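Local coordinates for clavulanic acid biosynthesis oligopeptide binding protein 2 (Streptomyces clavuligerus, PDB 2WOL) that probably binds oligopeptides or related ligands as a solute-binding protein encoded with the pathway that makes the beta-lactamase inhibitor clavulanic acid, at residues A358-D363 with A512-V517; L467-Q472 with E489-I494. All coordinates share one frame; numbering follows the deposited sequence. Where two conformers were deposited one is given.

How the contacts relate
From the N terminus, the chain first reaches 358-363, in the loop between strand 346-347 and helix 375-384, and contact 1 pairs it with helix 503-520, closing a loop of about 150 residues. Contact 2 closes a far shorter one within that span: the C-terminal end of helix 460-468 meets helix 488-499, whose successor is helix 503-520. The two contacts, with centres about 14 Å apart, are joined through that last helix. Val513 packs on Leu493 and Val517 on Val468, while in one of its two conformers Arg516 forms a salt bridge with Glu489. Helix 503-520 thus lies between the loop and the helix pair.

Contact 1 (A358-D363 with A512-V517)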
# COMPACT_ATOMS: atom_id res chain seq x y z
N ALA A 358 -3.00 -13.62 -10.23
CA ALA A 358 -3.16 -14.91 -9.56
C ALA A 358 -4.49 -15.07 -8.82
O ALA A 358 -4.79 -16.17 -8.34
CB ALA A 358 -2.00 -15.17 -8.62
N HIS A 359 -5.29 -14.01 -8.74
CA HIS A 359 -6.61 -14.09 -8.12
C HIS A 359 -7.37 -15.32 -8.59
O HIS A 359 -7.47 -15.59 -9.80
CB HIS A 359 -7.42 -12.82 -8.38
CG HIS A 359 -8.74 -12.80 -7.69
ND1 HIS A 359 -9.93 -13.04 -8.34
CD2 HIS A 359 -9.06 -12.56 -6.39
CE1 HIS A 359 -10.93 -12.95 -7.48
NE2 HIS A 359 -10.43 -12.67 -6.29
N GLN A 360 -7.90 -16.09 -7.64
CA GLN A 360 -8.54 -17.37 -7.94
C GLN A 360 -9.70 -17.66 -7.00
O GLN A 360 -9.79 -17.08 -5.92
CB GLN A 360 -7.51 -18.50 -7.83
CG GLN A 360 -6.98 -18.69 -6.40
CD GLN A 360 -5.97 -19.81 -6.27
OE1 GLN A 360 -6.03 -20.82 -6.98
NE2 GLN A 360 -5.03 -19.64 -5.34
N ASP A 361 -10.56 -18.59 -7.43
CA ASP A 361 -11.57 -19.16 -6.55
C ASP A 361 -10.89 -20.12 -5.58
O ASP A 361 -10.29 -21.11 -6.00
CB ASP A 361 -12.60 -19.95 -7.36
CG ASP A 361 -13.49 -19.06 -8.20
OD1 ASP A 361 -13.43 -17.82 -8.05
OD2 ASP A 361 -14.25 -19.63 -9.01
N LEU A 362 -10.98 -19.80 -4.30
CA LEU A 362 -10.36 -20.63 -3.27
C LEU A 362 -11.15 -20.45 -1.98
O LEU A 362 -11.20 -19.36 -1.42
CB LEU A 362 -8.89 -20.23 -3.08
CG LEU A 362 -8.05 -20.98 -2.05
CD1 LEU A 362 -7.87 -22.45 -2.42
CD2 LEU A 362 -6.71 -20.30 -1.88
N ASP A 363 -11.80 -21.53 -1.55
CA ASP A 363 -12.60 -21.51 -0.33
C ASP A 363 -12.48 -22.86 0.37
O ASP A 363 -13.35 -23.72 0.25
CB ASP A 363 -14.07 -21.18 -0.65
CG ASP A 363 -14.92 -20.98 0.59
OD1 ASP A 363 -14.37 -20.80 1.70
OD2 ASP A 363 -16.16 -21.01 0.45
N ALA A 512 -0.57 -21.64 -6.31
CA ALA A 512 -0.11 -22.74 -5.46
C ALA A 512 0.34 -22.22 -4.09
O ALA A 512 0.05 -22.84 -3.06
CB ALA A 512 1.01 -23.53 -6.13
N VAL A 513 1.05 -21.09 -4.07
CA VAL A 513 1.44 -20.46 -2.81
C VAL A 513 0.21 -20.14 -1.96
O VAL A 513 0.15 -20.51 -0.79
CB VAL A 513 2.27 -19.17 -3.01
CG1 VAL A 513 2.56 -18.48 -1.68
CG2 VAL A 513 3.57 -19.48 -3.74
N GLU A 514 -0.77 -19.46 -2.56
CA GLU A 514 -1.96 -19.04 -1.82
C GLU A 514 -2.73 -20.25 -1.28
O GLU A 514 -3.18 -20.24 -0.13
CB GLU A 514 -2.88 -18.19 -2.69
CG GLU A 514 -4.04 -17.60 -1.89
CD GLU A 514 -5.01 -16.81 -2.74
OE1 GLU A 514 -5.35 -17.26 -3.85
OE2 GLU A 514 -5.44 -15.74 -2.27
N ARG A 515 -2.85 -21.28 -2.12
CA ARG A 515 -3.51 -22.51 -1.70
C ARG A 515 -2.81 -23.13 -0.49
O ARG A 515 -3.46 -23.49 0.49
CB ARG A 515 -3.58 -23.51 -2.86
CG ARG A 515 -4.24 -24.83 -2.47
CD ARG A 515 -4.52 -25.71 -3.69
NE ARG A 515 -5.59 -25.16 -4.52
CZ ARG A 515 -6.89 -25.43 -4.35
NH1 ARG A 515 -7.29 -26.24 -3.38
NH2 ARG A 515 -7.78 -24.88 -5.16
N ARG A 516 -1.48 -23.23 -0.55
CA ARG A 516 -0.74 -23.82 0.57
C ARG A 516 -0.91 -23.00 1.84
O ARG A 516 -1.06 -23.56 2.92
CB ARG A 516 0.74 -23.96 0.22
CG ARG A 516 1.05 -25.09 -0.73
CD ARG A 516 2.50 -25.06 -1.16
NE ARG A 516 2.85 -26.21 -2.00
CZ ARG A 516 3.36 -27.35 -1.53
NH1 ARG A 516 3.59 -27.50 -0.23
NH2 ARG A 516 3.64 -28.34 -2.37
N VAL A 517 -0.89 -21.67 1.70
CA VAL A 517 -1.11 -20.79 2.84
C VAL A 517 -2.48 -21.04 3.48
O VAL A 517 -2.59 -21.12 4.70
CB VAL A 517 -0.95 -19.29 2.47
CG1 VAL A 517 -1.37 -18.39 3.63
CG2 VAL A 517 0.49 -19.00 2.07
O HOH W 1 -7.29 -15.48 -4.84
O HOH W 2 -5.04 -23.39 -6.64
O HOH W 3 -10.38 -23.91 -5.48
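Gln360 and Glu514 supply the direct polar link between 358-363 and 512-517. Gln360 NE2 donates to Glu514 OE1 over 2.8 Å in a nearly straight bond (169°), meeting the lone pair anti to the other carboxylate oxygen. The two flat groups are nearly coplanar, 18° apart, as their chains run past each other in opposite directions. Gln360 reaches the helix because its chain is extended beyond CG; an amide suits this place, since NE2 also donates to O of Arg511, whose side chain ties the same helix to Ala358 O and His359 O. Glu514 OE2 accepts from the backbone N of Leu351 and Phe352, so both oxygens of this buried carboxylate are engaged.

Water 1 joins Gln360 N to Glu514 OE1, and water 2 accepts from Arg515 NE at 2.8 Å while donating to Gln360 OE1. Water 3 donates to Asp361 O and accepts a weak bond from Arg515 NH2.

The apolar part belongs to Leu362, whose two methyl branches let it serve two partners. CD1 sits over the centre of one face of the Arg515 guanidinium, 3.7 Å from CZ, and CD2 lies 3.8 Å from Glu514 CG. The bend at chi3 (-70°) turns one face of the arginine head to CD1.

The amide donors and water clustered on Glu514 would probably favour its ionised form, making the carboxylate an anchor for the loop on the helix.

Contact 2 (L467-Q472 with E489-I494); sequences LVDGRQ and EVNALI
An Asx turn at the C-terminal end of helix 460-468 brings Gly470 and Arg471 against Asn491 on helix 488-499. In it Asp469 OD1 accepts from Arg471 N at 2.8 Å, nearly along the C-O axis. The same carboxylate takes the arginine side-on: NE reaches OD1 at 2.6 Å and NH2 reaches OD2 at 2.9 Å. Bends at chi2 and chi3 fold the Arg471 chain back to make this grip. A short acidic side chain can serve both turn and salt bridge, leaving OD1 with two donors.

Across the contact, Gly470 N donates to Asn491 OD1 at 3.1 Å, the donor tilted 31° from the carbonyl plane. Glycine suits this position because a beta carbon would clash with Asn491 ND2. That ND2 donates to Asp486 OD1, and water 4 lies within hydrogen-bonding distance of both Asn491 OD1 and Val468 O, so the amide sits where several parts of the chain meet. The guanidinium of Arg471 stacks on the Asn491 amide, the planes 7° apart, with Asn491 CB over one guanidinium face toward its rim. Its NH2 makes a further salt bridge with Asp495.

Beside this polar cluster, Ile494 CG2 and CD1 each come within 3.6 Å of Asp469 OD2. One turn before Ile494, Val490 CG1 packs on Val468 CG2 at 4.2 Å, the two branched side chains crossing at about a right angle.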
# COMPACT_ATOMS: atom_id res chain seq x y z
N LEU A 467 3.41 -11.23 4.13
CA LEU A 467 2.45 -11.90 5.00
C LEU A 467 2.82 -13.34 5.35
O LEU A 467 2.41 -13.83 6.41
CB LEU A 467 1.06 -11.90 4.36
CG LEU A 467 0.36 -10.57 4.09
CD1 LEU A 467 -1.03 -10.83 3.52
CD2 LEU A 467 0.28 -9.69 5.35
N VAL A 468 3.56 -14.02 4.48
CA VAL A 468 3.73 -15.48 4.61
C VAL A 468 5.15 -16.02 4.40
O VAL A 468 5.42 -17.18 4.72
CB VAL A 468 2.77 -16.27 3.68
CG1 VAL A 468 1.31 -15.88 3.94
CG2 VAL A 468 3.13 -16.08 2.20
N ASP A 469 6.03 -15.19 3.84
CA ASP A 469 7.40 -15.63 3.52
C ASP A 469 8.23 -15.67 4.80
O ASP A 469 8.33 -14.67 5.51
CB ASP A 469 8.01 -14.69 2.47
CG ASP A 469 9.35 -15.17 1.94
OD1 ASP A 469 10.21 -15.60 2.74
OD2 ASP A 469 9.55 -15.08 0.72
N GLY A 470 8.80 -16.84 5.09
CA GLY A 470 9.60 -17.05 6.30
C GLY A 470 10.78 -16.11 6.44
O GLY A 470 11.18 -15.76 7.55
N ARG A 471 11.35 -15.70 5.30
CA ARG A 471 12.48 -14.77 5.28
C ARG A 471 12.05 -13.34 5.60
O ARG A 471 12.90 -12.46 5.81
CB ARG A 471 13.18 -14.82 3.91
CG ARG A 471 14.01 -16.08 3.63
CD ARG A 471 13.19 -17.26 3.09
NE ARG A 471 12.32 -16.90 1.96
CZ ARG A 471 12.61 -17.09 0.67
NH1 ARG A 471 13.77 -17.64 0.31
NH2 ARG A 471 11.74 -16.73 -0.26
N GLN A 472 10.73 -13.10 5.65
CA GLN A 472 10.19 -11.75 5.87
C GLN A 472 9.67 -11.50 7.29
O GLN A 472 9.00 -10.49 7.54
CB GLN A 472 9.09 -11.44 4.84
CG GLN A 472 9.57 -11.40 3.39
CD GLN A 472 10.75 -10.47 3.19
OE1 GLN A 472 10.83 -9.40 3.80
NE2 GLN A 472 11.69 -10.88 2.34
N GLU A 489 8.54 -25.01 1.56
CA GLU A 489 7.87 -25.20 0.28
C GLU A 489 7.22 -23.91 -0.23
O GLU A 489 7.28 -23.61 -1.42
CB GLU A 489 6.85 -26.35 0.37
CG GLU A 489 7.50 -27.72 0.55
CD GLU A 489 6.49 -28.86 0.51
OE1 GLU A 489 5.72 -29.02 1.48
OE2 GLU A 489 6.48 -29.61 -0.49
N VAL A 490 6.63 -23.14 0.68
CA VAL A 490 6.10 -21.81 0.35
C VAL A 490 7.24 -20.89 -0.08
O VAL A 490 7.16 -20.24 -1.13
CB VAL A 490 5.30 -21.18 1.53
CG1 VAL A 490 5.05 -19.69 1.29
CG2 VAL A 490 3.99 -21.91 1.74
N ASN A 491 8.31 -20.85 0.71
CA ASN A 491 9.48 -20.02 0.38
C ASN A 491 10.08 -20.36 -0.98
O ASN A 491 10.40 -19.47 -1.77
CB ASN A 491 10.54 -20.12 1.48
CG ASN A 491 10.04 -19.66 2.84
OD1 ASN A 491 8.99 -19.03 2.96
ND2 ASN A 491 10.80 -19.99 3.89
N ALA A 492 10.21 -21.66 -1.26
CA ALA A 492 10.75 -22.14 -2.53
C ALA A 492 9.87 -21.73 -3.71
O ALA A 492 10.38 -21.30 -4.75
CB ALA A 492 10.94 -23.65 -2.50
N LEU A 493 8.55 -21.86 -3.56
CA LEU A 493 7.62 -21.44 -4.60
C LEU A 493 7.73 -19.95 -4.88
O LEU A 493 7.74 -19.53 -6.04
CB LEU A 493 6.17 -21.81 -4.24
CG LEU A 493 5.73 -23.27 -4.38
CD1 LEU A 493 4.37 -23.46 -3.75
CD2 LEU A 493 5.70 -23.71 -5.84
N ILE A 494 7.82 -19.15 -3.82
CA ILE A 494 8.02 -17.71 -3.95
C ILE A 494 9.31 -17.42 -4.72
O ILE A 494 9.31 -16.63 -5.67
CB ILE A 494 8.01 -16.99 -2.56
CG1 ILE A 494 6.60 -17.04 -1.96
CG2 ILE A 494 8.51 -15.54 -2.69
CD1 ILE A 494 6.49 -16.48 -0.55
O HOH W 4 6.63 -19.59 4.45